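Local structure of tetratricopeptide repeat protein (Parabacteroides merdae ATCC 43184, 4R7S) at residues A[106-109]-A[110-113]. The protein is of unknown function but, as a tetratricopeptide repeat protein, probably offers a helical scaffold for binding other proteins or peptides. Sequence-based numbering, arbitrary orientation.
Sequences PEHQ and EALY. With EDO (1,2-ethanediol), chain I.
Leu112 and His108 meet where the loop residues 106-108 lead into helix 109-121, and a backbone bond joins them. Leu112 N donates to His108 O at 3.0 Å with an N-H...O angle of 162°. One residue on, Tyr113 N bonds to Gln109 O, also at 3.0 Å and with the same angle. These i to i+4 bonds form the first helical turn, with His108 at the N-cap position.

The close packing lies on the side of Ala111 and Leu112, both buried. CG of His108 stands anti to the backbone N (chi1 -168°), which carries the imidazole over to Ala111; its ND1 comes within 3.4 Å of Ala111 CB, and the methyl sits at the ring edge, near the ring plane. Leu112 reaches back over the turn, its CG 3.4 Å from His108 O and its CD1 3.7 Å from Pro106 O. An alanine in place of Leu112 would probably leave Pro106 O without its methyl neighbours and open a gap against Leu102 and Ile135, which the isobutyl group also touches, though CB would be likely to stay by His108 O.

The looser side carries Glu107, exposed, its CB directed away from 110-113, and the polar end of Glu110. The chain of Glu110 bends at chi2 (76°), leading its carboxylate away from the loop: OE1 forms a salt bridge with Arg144, while OE2 accepts a hydrogen bond of 3.2 Å from O2 of a 1,2-ethanediol, probably a crystallisation additive. Gln109 OE1 is hydrogen-bonded by Asn139 ND2, its side chain touching Ile135 and Val138. Contacts with helices 91-104 and 125-138 place this helix start at a junction between successive antiparallel helices, the architecture of a tetratricopeptide repeat array.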
loop_
_atom_site.group_PDB
_atom_site.type_symbol
_atom_site.label_atom_id
_atom_site.label_comp_id
_atom_site.label_asym_id
_atom_site.label_seq_id
_atom_site.Cartn_x
_atom_site.Cartn_y
_atom_site.Cartn_z
ATOM N N PRO A 106 -10.998 -2.294 18.003
ATOM C CA PRO A 106 -10.865 -0.872 17.658
ATOM C C PRO A 106 -9.444 -0.321 17.838
ATOM O O PRO A 106 -9.229 0.841 17.485
ATOM C CB PRO A 106 -11.869 -0.181 18.607
ATOM C CG PRO A 106 -12.767 -1.275 19.128
ATOM C CD PRO A 106 -11.866 -2.463 19.193
ATOM N N GLU A 107 -8.475 -1.140 18.331
ATOM C CA GLU A 107 -7.094 -0.678 18.541
ATOM C C GLU A 107 -6.062 -1.376 17.628
ATOM O O GLU A 107 -4.853 -1.275 17.899
ATOM C CB GLU A 107 -6.671 -0.847 20.014
ATOM C CG GLU A 107 -7.505 -0.063 21.011
ATOM C CD GLU A 107 -6.979 -0.021 22.436
ATOM O OE1 GLU A 107 -5.870 -0.549 22.689
ATOM O OE2 GLU A 107 -7.664 0.581 23.296
ATOM N N HIS A 108 -6.518 -2.070 16.558
ATOM C CA HIS A 108 -5.622 -2.771 15.620
ATOM C C HIS A 108 -4.981 -1.728 14.690
ATOM O O HIS A 108 -5.637 -1.194 13.788
ATOM C CB HIS A 108 -6.375 -3.868 14.838
ATOM C CG HIS A 108 -5.480 -4.803 14.079
ATOM N ND1 HIS A 108 -5.461 -4.818 12.696
ATOM C CD2 HIS A 108 -4.635 -5.760 14.534
ATOM C CE1 HIS A 108 -4.583 -5.745 12.352
ATOM N NE2 HIS A 108 -4.064 -6.346 13.423
ATOM N N GLN A 109 -3.702 -1.422 14.956
ATOM C CA GLN A 109 -2.921 -0.370 14.299
ATOM C C GLN A 109 -2.774 -0.521 12.779
ATOM O O GLN A 109 -2.895 0.483 12.089
ATOM C CB GLN A 109 -1.547 -0.193 14.963
ATOM C CG GLN A 109 -1.694 0.360 16.382
ATOM C CD GLN A 109 -0.387 0.635 17.090
ATOM O OE1 GLN A 109 0.511 1.296 16.569
ATOM N NE2 GLN A 109 -0.286 0.209 18.338
ATOM N N GLU A 110 -2.542 -1.718 12.245
ATOM C CA GLU A 110 -2.430 -1.840 10.784
ATOM C C GLU A 110 -3.764 -1.524 10.108
ATOM O O GLU A 110 -3.764 -0.871 9.065
ATOM C CB GLU A 110 -1.942 -3.229 10.362
ATOM C CG GLU A 110 -1.746 -3.376 8.854
ATOM C CD GLU A 110 -0.505 -2.716 8.279
ATOM O OE1 GLU A 110 0.400 -2.332 9.057
ATOM O OE2 GLU A 110 -0.420 -2.619 7.036
ATOM N N ALA A 111 -4.886 -1.995 10.700
ATOM C CA ALA A 111 -6.230 -1.758 10.170
ATOM C C ALA A 111 -6.575 -0.250 10.214
ATOM O O ALA A 111 -7.075 0.287 9.222
ATOM C CB ALA A 111 -7.267 -2.562 10.956
ATOM N N LEU A 112 -6.279 0.417 11.347
ATOM C CA LEU A 112 -6.521 1.843 11.537
ATOM C C LEU A 112 -5.770 2.664 10.490
ATOM O O LEU A 112 -6.361 3.557 9.881
ATOM C CB LEU A 112 -6.115 2.283 12.955
ATOM C CG LEU A 112 -7.049 1.888 14.092
ATOM C CD1 LEU A 112 -6.346 1.991 15.419
ATOM C CD2 LEU A 112 -8.337 2.725 14.077
ATOM N N TYR A 113 -4.484 2.341 10.272
ATOM C CA TYR A 113 -3.629 3.045 9.317
ATOM C C TYR A 113 -4.156 2.909 7.902
ATOM O O TYR A 113 -4.262 3.910 7.204
ATOM C CB TYR A 113 -2.178 2.546 9.383
ATOM C CG TYR A 113 -1.242 3.289 8.453
ATOM C CD1 TYR A 113 -0.961 4.641 8.645
ATOM C CD2 TYR A 113 -0.621 2.639 7.389
ATOM C CE1 TYR A 113 -0.126 5.337 7.770
ATOM C CE2 TYR A 113 0.224 3.323 6.514
ATOM C CZ TYR A 113 0.471 4.671 6.711
ATOM O OH TYR A 113 1.321 5.333 5.862
HETATM C C1 EDO I . 0.038 0.797 3.761
HETATM O O1 EDO I . -0.772 0.612 2.609
HETATM C C2 EDO I . 0.371 -0.578 4.402
HETATM O O2 EDO I . 1.243 -0.413 5.515
#